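Local coordinates for uncharacterized protein Atu2452 (PDB 2R8B) that is of unknown function but probably acts as an esterase-like hydrolase of the alpha/beta-hydrolase fold, at residues P187-L192 against K215-T220; G141-L146 against E164-A169; V158-P163 against E179-P184; H173-F178 against V204-A209. All blocks are in the same frame, centred on the assembly; numbering follows the deposited sequence.

Interaction 1. Residues P187-L192 against K215-T220; sequences PTRRVL and KAQGGT
Two backbone hydrogen bonds join Arg189 and Val191 to Thr220 and define a parallel pairing in which Arg190 stands opposite Thr220. Thr220 N gives its hydrogen to Arg189 O over 3.0 Å, and Val191 N reaches back to Thr220 O at 2.9 Å, so Thr220 is bonded on both sides of Arg190, as expected of a parallel bridge. The approach continues at Gly219, whose CA lies 3.5 Å from Pro187 O in a CA-H...O contact.

The side-chain bonding runs from the Arg189 guanidinium to the Gln217 amide. Arg189 bends at chi2 and chi3 (-125° and -27°), which turns the guanidinium toward the helix end. Its NH1 donates to Gln217 OE1 over 3.0 Å; the oxygen lies close to the guanidinium plane, whereas NH1 sits well above the plane of the amide, the two planes being 63° apart. A weak second bond of 3.3 Å runs from Arg189 NH2 to the same Gln217 OE1, so one oxygen spans both terminal nitrogens. The other end of the amide, Gln217 NE2, is taken by Leu159 O.

Van der Waals contact is smaller. The Arg190 chain and Thr220 lie side by side and point the same way, with Arg190 CG resting 3.4 Å from the hydroxyl oxygen Thr220 OG1.

The contact closes the beta-alpha-beta unit of strand 190-196, helix 204-217 and strand 220-226: the helix ends, Gly218 leaves helical geometry with positive phi, and strand 220-226 begins at the sheet margin beside strand 190-196, which also bonds to strand 168-172 through Arg190 and Leu192.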
loop_
_atom_site.group_PDB
_atom_site.type_symbol
_atom_site.label_atom_id
_atom_site.label_comp_id
_atom_site.label_asym_id
_atom_site.label_seq_id
_atom_site.Cartn_x
_atom_site.Cartn_y
_atom_site.Cartn_z
ATOM N N PRO A 187 -18.438 -1.247 -1.045
ATOM C CA PRO A 187 -18.711 -2.687 -0.883
ATOM C C PRO A 187 -17.835 -3.550 -1.783
ATOM O O PRO A 187 -17.686 -4.747 -1.529
ATOM C CB PRO A 187 -20.157 -2.813 -1.329
ATOM C CG PRO A 187 -20.717 -1.519 -1.046
ATOM C CD PRO A 187 -19.671 -0.532 -1.408
ATOM N N THR A 188 -17.253 -2.931 -2.813
ATOM C CA THR A 188 -16.441 -3.631 -3.781
ATOM C C THR A 188 -14.976 -3.622 -3.369
ATOM O O THR A 188 -14.150 -4.261 -4.017
ATOM C CB THR A 188 -16.543 -2.977 -5.165
ATOM O OG1 THR A 188 -16.183 -1.586 -5.055
ATOM C CG2 THR A 188 -17.952 -3.152 -5.761
ATOM N N ARG A 189 -14.615 -2.881 -2.330
ATOM C CA ARG A 189 -13.218 -2.880 -1.907
ATOM C C ARG A 189 -12.794 -4.303 -1.681
ATOM O O ARG A 189 -13.566 -5.117 -1.175
ATOM C CB ARG A 189 -13.036 -2.115 -0.629
ATOM C CG ARG A 189 -12.381 -0.809 -0.783
ATOM C CD ARG A 189 -11.183 -0.840 0.160
ATOM N NE ARG A 189 -11.343 -1.738 1.322
ATOM C CZ ARG A 189 -11.191 -1.367 2.609
ATOM N NH1 ARG A 189 -10.887 -0.094 2.907
ATOM N NH2 ARG A 189 -11.316 -2.265 3.591
ATOM N N ARG A 190 -11.586 -4.623 -2.097
ATOM C CA ARG A 190 -11.028 -5.922 -1.809
ATOM C C ARG A 190 -9.662 -5.686 -1.244
ATOM O O ARG A 190 -8.842 -4.983 -1.888
ATOM C CB ARG A 190 -10.924 -6.757 -3.070
ATOM C CG ARG A 190 -12.270 -7.312 -3.477
ATOM C CD ARG A 190 -12.259 -8.069 -4.776
ATOM N NE ARG A 190 -11.545 -9.355 -4.744
ATOM C CZ ARG A 190 -10.470 -9.650 -5.503
ATOM N NH1 ARG A 190 -9.944 -8.745 -6.334
ATOM N NH2 ARG A 190 -9.901 -10.851 -5.436
ATOM N N VAL A 191 -9.398 -6.255 -0.067
ATOM C CA VAL A 191 -8.032 -6.271 0.404
ATOM C C VAL A 191 -7.392 -7.616 0.739
ATOM O O VAL A 191 -8.035 -8.533 1.299
ATOM C CB VAL A 191 -7.699 -5.137 1.456
ATOM C CG1 VAL A 191 -8.892 -4.268 1.768
ATOM C CG2 VAL A 191 -6.973 -5.657 2.645
ATOM N N LEU A 192 -6.107 -7.689 0.369
ATOM C CA LEU A 192 -5.252 -8.836 0.667
ATOM C C LEU A 192 -4.159 -8.484 1.669
ATOM O O LEU A 192 -3.356 -7.582 1.425
ATOM C CB LEU A 192 -4.589 -9.334 -0.611
ATOM C CG LEU A 192 -3.574 -10.442 -0.366
ATOM C CD1 LEU A 192 -4.198 -11.560 0.373
ATOM C CD2 LEU A 192 -3.039 -10.945 -1.646
ATOM N N LYS A 215 -11.936 -5.087 7.824
ATOM C CA LYS A 215 -13.053 -5.943 7.544
ATOM C C LYS A 215 -14.317 -5.250 7.974
ATOM O O LYS A 215 -15.389 -5.514 7.437
ATOM C CB LYS A 215 -12.889 -7.265 8.264
ATOM C CG LYS A 215 -13.651 -8.380 7.620
ATOM C CD LYS A 215 -13.363 -9.702 8.299
ATOM C CE LYS A 215 -12.246 -10.456 7.586
ATOM N NZ LYS A 215 -11.921 -11.647 8.424
ATOM N N ALA A 216 -14.196 -4.344 8.934
ATOM C CA ALA A 216 -15.371 -3.639 9.470
ATOM C C ALA A 216 -15.738 -2.432 8.593
ATOM O O ALA A 216 -16.834 -1.911 8.688
ATOM C CB ALA A 216 -15.144 -3.236 10.958
ATOM N N GLN A 217 -14.833 -1.998 7.723
ATOM C CA GLN A 217 -15.130 -0.861 6.864
ATOM C C GLN A 217 -16.039 -1.292 5.757
ATOM O O GLN A 217 -16.683 -0.455 5.136
ATOM C CB GLN A 217 -13.879 -0.319 6.240
ATOM C CG GLN A 217 -13.099 0.597 7.078
ATOM C CD GLN A 217 -11.826 0.976 6.390
ATOM O OE1 GLN A 217 -11.096 0.126 5.883
ATOM N NE2 GLN A 217 -11.551 2.256 6.339
ATOM N N GLY A 218 -16.072 -2.604 5.512
ATOM C CA GLY A 218 -16.838 -3.197 4.408
ATOM C C GLY A 218 -15.908 -3.794 3.358
ATOM O O GLY A 218 -14.691 -3.740 3.504
ATOM N N GLY A 219 -16.465 -4.361 2.290
ATOM C CA GLY A 219 -15.635 -5.016 1.266
ATOM C C GLY A 219 -15.169 -6.378 1.757
ATOM O O GLY A 219 -15.682 -6.883 2.754
ATOM N N THR A 220 -14.202 -6.990 1.073
ATOM C CA THR A 220 -13.637 -8.242 1.590
ATOM C C THR A 220 -12.233 -7.961 2.073
ATOM O O THR A 220 -11.619 -6.944 1.700
ATOM C CB THR A 220 -13.564 -9.371 0.551
ATOM O OG1 THR A 220 -12.711 -8.958 -0.529
ATOM C CG2 THR A 220 -14.954 -9.755 0.043
#

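Interaction 2. Residues G141-L146 against E164-A169; sequences GPVIGL and ELFDAA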
loop_
_atom_site.group_PDB
_atom_site.type_symbol
_atom_site.label_atom_id
_atom_site.label_comp_id
_atom_site.label_asym_id
_atom_site.label_seq_id
_atom_site.Cartn_x
_atom_site.Cartn_y
_atom_site.Cartn_z
ATOM N N GLY A 141 -9.027 4.436 -14.063
ATOM C CA GLY A 141 -10.267 3.934 -13.452
ATOM C C GLY A 141 -10.104 3.465 -12.017
ATOM O O GLY A 141 -9.973 4.286 -11.122
ATOM N N PRO A 142 -10.147 2.144 -11.764
ATOM C CA PRO A 142 -9.983 1.672 -10.368
ATOM C C PRO A 142 -8.635 2.079 -9.762
ATOM O O PRO A 142 -7.654 2.151 -10.503
ATOM C CB PRO A 142 -10.065 0.148 -10.521
ATOM C CG PRO A 142 -10.899 -0.042 -11.778
ATOM C CD PRO A 142 -10.381 1.023 -12.687
ATOM N N VAL A 143 -8.560 2.372 -8.457
ATOM C CA VAL A 143 -7.222 2.515 -7.877
ATOM C C VAL A 143 -6.862 1.292 -7.081
ATOM O O VAL A 143 -7.636 0.776 -6.258
ATOM C CB VAL A 143 -6.938 3.821 -7.080
ATOM C CG1 VAL A 143 -7.240 5.057 -7.894
ATOM C CG2 VAL A 143 -7.762 3.872 -5.943
ATOM N N ILE A 144 -5.678 0.808 -7.368
ATOM C CA ILE A 144 -5.181 -0.382 -6.738
ATOM C C ILE A 144 -3.846 -0.015 -6.164
ATOM O O ILE A 144 -3.112 0.770 -6.755
ATOM C CB ILE A 144 -5.007 -1.497 -7.752
ATOM C CG1 ILE A 144 -6.342 -1.727 -8.444
ATOM C CG2 ILE A 144 -4.501 -2.747 -7.076
ATOM C CD1 ILE A 144 -6.386 -2.951 -9.259
ATOM N N GLY A 145 -3.536 -0.576 -5.003
ATOM C CA GLY A 145 -2.277 -0.316 -4.355
ATOM C C GLY A 145 -1.732 -1.596 -3.832
ATOM O O GLY A 145 -2.459 -2.572 -3.532
ATOM N N LEU A 146 -0.425 -1.584 -3.714
ATOM C CA LEU A 146 0.316 -2.686 -3.167
ATOM C C LEU A 146 1.480 -2.083 -2.413
ATOM O O LEU A 146 2.162 -1.204 -2.924
ATOM C CB LEU A 146 0.799 -3.601 -4.291
ATOM C CG LEU A 146 1.712 -4.705 -3.760
ATOM C CD1 LEU A 146 1.599 -5.946 -4.606
ATOM C CD2 LEU A 146 3.150 -4.198 -3.699
ATOM N N GLU A 164 -12.829 5.591 0.878
ATOM C CA GLU A 164 -13.508 5.436 -0.385
ATOM C C GLU A 164 -12.626 5.633 -1.612
ATOM O O GLU A 164 -13.105 5.585 -2.762
ATOM C CB GLU A 164 -14.786 6.286 -0.417
ATOM C CG GLU A 164 -15.946 5.508 0.199
ATOM C CD GLU A 164 -17.356 6.127 -0.001
ATOM O OE1 GLU A 164 -17.544 6.922 -0.958
ATOM O OE2 GLU A 164 -18.292 5.784 0.786
ATOM N N LEU A 165 -11.336 5.832 -1.397
ATOM C CA LEU A 165 -10.415 5.970 -2.534
ATOM C C LEU A 165 -10.058 4.646 -3.252
ATOM O O LEU A 165 -10.229 4.538 -4.433
ATOM C CB LEU A 165 -9.181 6.778 -2.144
ATOM C CG LEU A 165 -8.149 6.933 -3.247
ATOM C CD1 LEU A 165 -8.713 7.734 -4.414
ATOM C CD2 LEU A 165 -6.901 7.602 -2.687
ATOM N N PHE A 166 -9.608 3.633 -2.536
ATOM C CA PHE A 166 -9.157 2.385 -3.131
ATOM C C PHE A 166 -10.204 1.340 -3.414
ATOM O O PHE A 166 -11.108 1.109 -2.607
ATOM C CB PHE A 166 -8.088 1.747 -2.255
ATOM C CG PHE A 166 -6.723 2.305 -2.495
ATOM C CD1 PHE A 166 -6.328 3.508 -1.884
ATOM C CD2 PHE A 166 -5.828 1.655 -3.353
ATOM C CE1 PHE A 166 -5.043 4.052 -2.118
ATOM C CE2 PHE A 166 -4.568 2.203 -3.604
ATOM C CZ PHE A 166 -4.175 3.405 -2.986
ATOM N N ASP A 167 -10.003 0.654 -4.534
ATOM C CA ASP A 167 -10.805 -0.469 -4.905
ATOM C C ASP A 167 -10.177 -1.749 -4.456
ATOM O O ASP A 167 -10.875 -2.656 -4.033
ATOM C CB ASP A 167 -10.959 -0.514 -6.425
ATOM C CG ASP A 167 -11.957 0.498 -6.919
ATOM O OD1 ASP A 167 -13.121 0.059 -7.153
ATOM O OD2 ASP A 167 -11.590 1.717 -7.014
ATOM N N ALA A 168 -8.866 -1.846 -4.612
ATOM C CA ALA A 168 -8.152 -3.030 -4.151
ATOM C C ALA A 168 -6.842 -2.656 -3.500
ATOM O O ALA A 168 -6.198 -1.686 -3.898
ATOM C CB ALA A 168 -7.891 -3.940 -5.278
ATOM N N ALA A 169 -6.427 -3.416 -2.501
ATOM C CA ALA A 169 -5.142 -3.119 -1.900
ATOM C C ALA A 169 -4.436 -4.381 -1.464
ATOM O O ALA A 169 -5.070 -5.291 -0.915
ATOM C CB ALA A 169 -5.316 -2.169 -0.728
#
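Phe166 lays its ring against Val143 and the backbone leading to Gly145. Starting at the root, Phe166 CB is 4.1 Å from Val143 O. Over one face of the ring comes Val143 CG2, which chi1 of -54° sets between the backbone N and the carbonyl carbon; it makes a CH-pi contact 4.1 Å from the Phe166 ring centroid and 19° off the normal. Further out, Phe166 CD2 approaches Val143 O at 3.5 Å, and CE2 ends 3.3 Å from Gly145 N, with the carbonyl carbon of Ile144 at the ring's edge and in its plane. Beyond the two segments, the ring packs on Leu155, Val158 and Leu159 of helix 150-161 and on Ile131.

Three hydrogen bonds tie the backbones. Val143 O accepts from Asp167 N at 2.9 Å, in the carbonyl plane, and weakly from Ala168 N. Two residues on, Gly145 N donates to Ala168 O over 3.1 Å. Asp167 OD2 makes a weak 3.4 Å bond with Val143 N, but its stronger partner is Lys186.

Ile144 pairs with Ala168 and Gly145 with Ala169 in parallel register. Neighbouring central strands bridged by a helix, here 143-148 and 168-172 by 150-161, are the beta-alpha-beta core of the alpha/beta-hydrolase fold, and strand 143-148 leads toward a probable nucleophile elbow.

Interaction 3. Residues V158-P163 against E179-P184; sequences VLIEQP and EPKISP
The backbones approach at two points, Ile160 to Pro180 with their CA atoms 6.8 Å apart and Pro163 to Pro184 at 6.3 Å, without a hydrogen bond between the segments. In this alpha/beta-hydrolase fold, residues 158-161 form the last turn of helix 150-161, whereas the other segment, 179-184, belongs to the long loop that runs from strand 168-172 to strand 190-196.

Ile160 supplies the buried part of the contact. Its CG1 branch stands anti to the carbonyl carbon (chi1 -75°), which brings CD1 to 3.8 Å from Pro180 CB as the two side chains slant past each other. The other branch, Ile160 CG2, meets Lys181 CE at 3.9 Å, the lysine chain passing almost at a right angle.

Lys181 is bent at chi2, chi3 and chi4, and it is the CE methylene that comes nearest to Glu161 OE1, at 3.1 Å. Lys181 NZ lies farther from Glu161 OE1, at 3.9 Å, so the salt bridge is long, and at the surface its attraction is probably modest.

Past the helix end, Pro163 turns its ring to the loop. Pro163 CG sits 3.8 Å from Ser183 CB, and Pro163 CB lies 3.6 Å from the carbonyl oxygen of Pro184.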
loop_
_atom_site.group_PDB
_atom_site.type_symbol
_atom_site.label_atom_id
_atom_site.label_comp_id
_atom_site.label_asym_id
_atom_site.label_seq_id
_atom_site.Cartn_x
_atom_site.Cartn_y
_atom_site.Cartn_z
ATOM N N VAL A 158 -4.088 5.156 4.422
ATOM C CA VAL A 158 -4.970 5.736 3.412
ATOM C C VAL A 158 -6.316 5.012 3.371
ATOM O O VAL A 158 -7.362 5.656 3.410
ATOM C CB VAL A 158 -4.388 5.752 2.021
ATOM C CG1 VAL A 158 -5.417 6.387 1.115
ATOM C CG2 VAL A 158 -3.060 6.549 1.948
ATOM N N LEU A 159 -6.293 3.678 3.320
ATOM C CA LEU A 159 -7.508 2.860 3.454
ATOM C C LEU A 159 -8.392 3.275 4.611
ATOM O O LEU A 159 -9.626 3.184 4.529
ATOM C CB LEU A 159 -7.126 1.405 3.665
ATOM C CG LEU A 159 -6.316 0.838 2.502
ATOM C CD1 LEU A 159 -5.981 -0.636 2.757
ATOM C CD2 LEU A 159 -7.001 1.017 1.146
ATOM N N ILE A 160 -7.756 3.704 5.709
ATOM C CA ILE A 160 -8.449 4.181 6.899
ATOM C C ILE A 160 -8.961 5.609 6.808
ATOM O O ILE A 160 -10.062 5.897 7.288
ATOM C CB ILE A 160 -7.549 4.043 8.119
ATOM C CG1 ILE A 160 -7.467 2.570 8.530
ATOM C CG2 ILE A 160 -8.083 4.834 9.264
ATOM C CD1 ILE A 160 -6.137 2.200 9.193
ATOM N N GLU A 161 -8.170 6.514 6.236
ATOM C CA GLU A 161 -8.527 7.939 6.296
ATOM C C GLU A 161 -9.358 8.365 5.086
ATOM O O GLU A 161 -10.147 9.316 5.159
ATOM C CB GLU A 161 -7.274 8.794 6.389
ATOM C CG GLU A 161 -6.414 8.489 7.603
ATOM C CD GLU A 161 -6.936 9.163 8.878
ATOM O OE1 GLU A 161 -6.927 8.540 9.972
ATOM O OE2 GLU A 161 -7.357 10.329 8.790
ATOM N N GLN A 162 -9.173 7.658 3.974
ATOM C CA GLN A 162 -9.926 7.906 2.740
ATOM C C GLN A 162 -10.561 6.600 2.376
ATOM O O GLN A 162 -10.162 5.958 1.388
ATOM C CB GLN A 162 -8.986 8.279 1.618
ATOM C CG GLN A 162 -7.865 9.189 2.035
ATOM C CD GLN A 162 -8.296 10.633 2.042
ATOM O OE1 GLN A 162 -7.833 11.423 1.230
ATOM N NE2 GLN A 162 -9.209 10.981 2.937
ATOM N N PRO A 163 -11.518 6.159 3.200
ATOM C CA PRO A 163 -11.915 4.772 3.008
ATOM C C PRO A 163 -12.478 4.525 1.589
ATOM O O PRO A 163 -12.530 3.390 1.131
ATOM C CB PRO A 163 -12.951 4.552 4.138
ATOM C CG PRO A 163 -13.451 5.934 4.473
ATOM C CD PRO A 163 -12.277 6.828 4.275
ATOM N N GLU A 179 -5.485 1.791 17.094
ATOM C CA GLU A 179 -6.783 1.249 16.709
ATOM C C GLU A 179 -7.454 2.301 15.882
ATOM O O GLU A 179 -7.714 3.413 16.369
ATOM C CB GLU A 179 -7.667 0.919 17.909
ATOM C CG GLU A 179 -7.066 -0.112 18.823
ATOM C CD GLU A 179 -7.914 -0.349 20.055
ATOM O OE1 GLU A 179 -8.656 0.576 20.483
ATOM O OE2 GLU A 179 -7.843 -1.476 20.593
ATOM N N PRO A 180 -7.706 1.962 14.616
ATOM C CA PRO A 180 -8.289 2.800 13.598
ATOM C C PRO A 180 -9.716 3.088 13.954
ATOM O O PRO A 180 -10.435 2.194 14.430
ATOM C CB PRO A 180 -8.246 1.910 12.396
ATOM C CG PRO A 180 -7.123 0.991 12.727
ATOM C CD PRO A 180 -7.337 0.650 14.089
ATOM N N LYS A 181 -10.102 4.343 13.773
ATOM C CA LYS A 181 -11.508 4.694 13.843
ATOM C C LYS A 181 -12.038 4.244 12.497
ATOM O O LYS A 181 -11.327 4.319 11.498
ATOM C CB LYS A 181 -11.770 6.197 14.132
ATOM C CG LYS A 181 -10.592 7.167 13.834
ATOM C CD LYS A 181 -10.116 7.227 12.310
ATOM C CE LYS A 181 -8.559 7.267 12.222
ATOM N NZ LYS A 181 -7.868 6.145 12.968
ATOM N N ILE A 182 -13.275 3.753 12.492
ATOM C CA ILE A 182 -13.780 2.982 11.373
ATOM C C ILE A 182 -14.760 3.790 10.559
ATOM O O ILE A 182 -15.792 4.212 11.065
ATOM C CB ILE A 182 -14.438 1.648 11.846
ATOM C CG1 ILE A 182 -13.419 0.785 12.625
ATOM C CG2 ILE A 182 -15.062 0.886 10.627
ATOM C CD1 ILE A 182 -12.079 0.531 11.839
ATOM N N SER A 183 -14.440 4.010 9.295
ATOM C CA SER A 183 -15.374 4.657 8.446
ATOM C C SER A 183 -15.660 3.708 7.278
ATOM O O SER A 183 -14.774 2.922 6.906
ATOM C CB SER A 183 -14.808 5.985 8.005
ATOM O OG SER A 183 -15.886 6.889 7.879
ATOM N N PRO A 184 -16.894 3.725 6.726
ATOM C CA PRO A 184 -17.203 2.711 5.720
ATOM C C PRO A 184 -16.520 2.924 4.353
ATOM O O PRO A 184 -16.464 4.066 3.847
ATOM C CB PRO A 184 -18.726 2.812 5.584
ATOM C CG PRO A 184 -19.059 4.195 5.993
ATOM C CD PRO A 184 -18.046 4.611 6.998
#

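Interaction 4. Residues H173-F178 against V204-A209; sequences HPLIPF and VQLTKA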
loop_
_atom_site.group_PDB
_atom_site.type_symbol
_atom_site.label_atom_id
_atom_site.label_comp_id
_atom_site.label_asym_id
_atom_site.label_seq_id
_atom_site.Cartn_x
_atom_site.Cartn_y
_atom_site.Cartn_z
ATOM N N HIS A 173 2.920 -7.596 4.837
ATOM C CA HIS A 173 3.534 -7.443 6.111
ATOM C C HIS A 173 3.291 -6.018 6.610
ATOM O O HIS A 173 4.231 -5.270 6.767
ATOM C CB HIS A 173 5.030 -7.749 6.018
ATOM C CG HIS A 173 5.325 -9.159 5.610
ATOM N ND1 HIS A 173 5.726 -10.133 6.501
ATOM C CD2 HIS A 173 5.266 -9.768 4.403
ATOM C CE1 HIS A 173 5.895 -11.277 5.868
ATOM N NE2 HIS A 173 5.622 -11.081 4.591
ATOM N N PRO A 174 2.021 -5.637 6.834
ATOM C CA PRO A 174 1.726 -4.379 7.505
ATOM C C PRO A 174 2.004 -4.454 8.992
ATOM O O PRO A 174 2.120 -5.561 9.554
ATOM C CB PRO A 174 0.218 -4.255 7.335
ATOM C CG PRO A 174 -0.231 -5.670 7.348
ATOM C CD PRO A 174 0.779 -6.345 6.484
ATOM N N LEU A 175 2.074 -3.284 9.627
ATOM C CA LEU A 175 2.235 -3.134 11.081
ATOM C C LEU A 175 1.400 -1.910 11.399
ATOM O O LEU A 175 1.783 -0.811 11.031
ATOM C CB LEU A 175 3.686 -2.792 11.403
ATOM C CG LEU A 175 4.245 -2.873 12.822
ATOM C CD1 LEU A 175 5.294 -1.766 13.056
ATOM C CD2 LEU A 175 3.203 -2.863 13.893
ATOM N N ILE A 176 0.239 -2.069 12.011
ATOM C CA ILE A 176 -0.497 -0.882 12.466
ATOM C C ILE A 176 -0.706 -1.042 13.952
ATOM O O ILE A 176 -1.343 -2.010 14.368
ATOM C CB ILE A 176 -1.843 -0.724 11.734
ATOM C CG1 ILE A 176 -1.615 -0.445 10.243
ATOM C CG2 ILE A 176 -2.646 0.369 12.316
ATOM C CD1 ILE A 176 -1.414 0.989 9.898
ATOM N N PRO A 177 -0.134 -0.112 14.750
ATOM C CA PRO A 177 -0.044 -0.120 16.255
ATOM C C PRO A 177 -1.234 0.445 17.010
ATOM O O PRO A 177 -1.416 0.177 18.224
ATOM C CB PRO A 177 1.168 0.774 16.546
ATOM C CG PRO A 177 1.219 1.743 15.327
ATOM C CD PRO A 177 0.556 1.049 14.144
ATOM N N PHE A 178 -2.015 1.250 16.310
ATOM C CA PHE A 178 -3.066 2.005 16.957
ATOM C C PHE A 178 -4.374 1.350 16.536
ATOM O O PHE A 178 -4.371 0.444 15.730
ATOM C CB PHE A 178 -2.990 3.474 16.542
ATOM C CG PHE A 178 -3.021 3.699 15.039
ATOM C CD1 PHE A 178 -4.222 3.753 14.350
ATOM C CD2 PHE A 178 -1.854 3.890 14.323
ATOM C CE1 PHE A 178 -4.250 3.956 12.989
ATOM C CE2 PHE A 178 -1.883 4.119 12.950
ATOM C CZ PHE A 178 -3.070 4.149 12.286
ATOM N N VAL A 204 1.644 -10.884 15.317
ATOM C CA VAL A 204 0.493 -11.599 14.802
ATOM C C VAL A 204 -0.798 -10.909 15.175
ATOM O O VAL A 204 -1.673 -10.633 14.317
ATOM C CB VAL A 204 0.493 -13.044 15.364
ATOM C CG1 VAL A 204 -0.850 -13.733 15.195
ATOM C CG2 VAL A 204 1.598 -13.854 14.685
ATOM N N GLN A 205 -0.914 -10.593 16.444
ATOM C CA GLN A 205 -2.128 -10.001 16.943
ATOM C C GLN A 205 -2.387 -8.673 16.307
ATOM O O GLN A 205 -3.537 -8.305 16.148
ATOM C CB GLN A 205 -2.054 -9.891 18.460
ATOM C CG GLN A 205 -2.222 -11.237 19.128
ATOM C CD GLN A 205 -3.573 -11.906 18.709
ATOM O OE1 GLN A 205 -3.629 -13.137 18.545
ATOM N NE2 GLN A 205 -4.642 -11.084 18.481
ATOM N N LEU A 206 -1.349 -7.946 15.893
ATOM C CA LEU A 206 -1.641 -6.637 15.306
ATOM C C LEU A 206 -2.101 -6.795 13.889
ATOM O O LEU A 206 -2.957 -6.029 13.459
ATOM C CB LEU A 206 -0.486 -5.647 15.408
ATOM C CG LEU A 206 -0.261 -5.038 16.805
ATOM C CD1 LEU A 206 0.999 -4.159 16.741
ATOM C CD2 LEU A 206 -1.462 -4.261 17.375
ATOM N N THR A 207 -1.540 -7.772 13.159
ATOM C CA THR A 207 -2.045 -8.112 11.822
ATOM C C THR A 207 -3.494 -8.587 11.900
ATOM O O THR A 207 -4.328 -8.170 11.113
ATOM C CB THR A 207 -1.286 -9.268 11.229
ATOM O OG1 THR A 207 0.105 -8.952 11.118
ATOM C CG2 THR A 207 -1.826 -9.606 9.887
ATOM N N LYS A 208 -3.757 -9.467 12.864
ATOM C CA LYS A 208 -5.038 -10.131 13.032
ATOM C C LYS A 208 -6.019 -8.987 13.275
ATOM O O LYS A 208 -7.144 -8.995 12.789
ATOM C CB LYS A 208 -4.927 -11.050 14.255
ATOM C CG LYS A 208 -5.644 -12.409 14.264
ATOM C CD LYS A 208 -4.837 -13.640 13.734
ATOM C CE LYS A 208 -4.246 -14.601 14.831
ATOM N NZ LYS A 208 -5.094 -14.989 16.079
ATOM N N ALA A 209 -5.561 -7.967 13.989
ATOM C CA ALA A 209 -6.433 -6.849 14.393
ATOM C C ALA A 209 -6.634 -5.825 13.294
ATOM O O ALA A 209 -7.722 -5.331 13.094
ATOM C CB ALA A 209 -5.912 -6.182 15.632
HETATM O O HOH W 1 1.245 -6.571 12.178
HETATM O O HOH W 2 -3.320 -3.533 14.092
#
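Leu206 and Leu175 meet through single methyl groups, CD1 of Leu206 standing 3.8 Å from CD2 of Leu175. The two side chains reach this point differently. Leu175 starts away from the helix, but with CG opposite its backbone N (chi1 -166°) and chi2 at -145° the CD2 methyl is carried back to the contact. Leu206 points at the loop from the outset; its CG is anti to the carbonyl carbon (chi1 -75°), and the second methyl, CD2, lies 3.8 Å from Ile176 O.

Ile176 directs its own side chain elsewhere: its CG2 rests 3.7 Å above the plane of the Phe178 ring, over the centre, while the residue packs on Ala156 and Leu210.

No direct hydrogen bond crosses. One water donates to Pro174 O at 2.9 Å and is also bonded to Thr207 OG1 at 2.8 Å. A second lies between Ile176 O and Leu206 O, but so close to both that this bridge is doubtful in detail.

The loop follows strand 168-172 and faces the first turns of helix 204-217. His173 bonds to Asp199, and the Leu175 side chain lies about 4 Å from a sulfate that probably came from the crystallisation liquor, near a probable Ser-His-Asp triad (Ser149, His230 and Asp199), the kind of site found at the C-terminal ends of the strands in alpha/beta hydrolases.

Interactions 1 and 2 build adjoining parts of the same sheet: strands 168-172 and 190-196 are neighbours, tied by Arg190 N to Asp167 O at 2.8 Å and by Leu192 N to Ala169 O at 2.9 Å. Interaction 3 touches both, since Gln217 NE2 of interaction 1 bonds Leu159 O at 2.8 Å, while Leu159 CD2 packs 3.6 Å from Phe166 CB of interaction 2. Interaction 4 lies at the other end of helix 204-217, its centre about 17 Å from that of interaction 1 and about 21 Å from that of interaction 2. It is the contact beside the sulfate and the probable triad; the loop 173-184 runs from it to interaction 3.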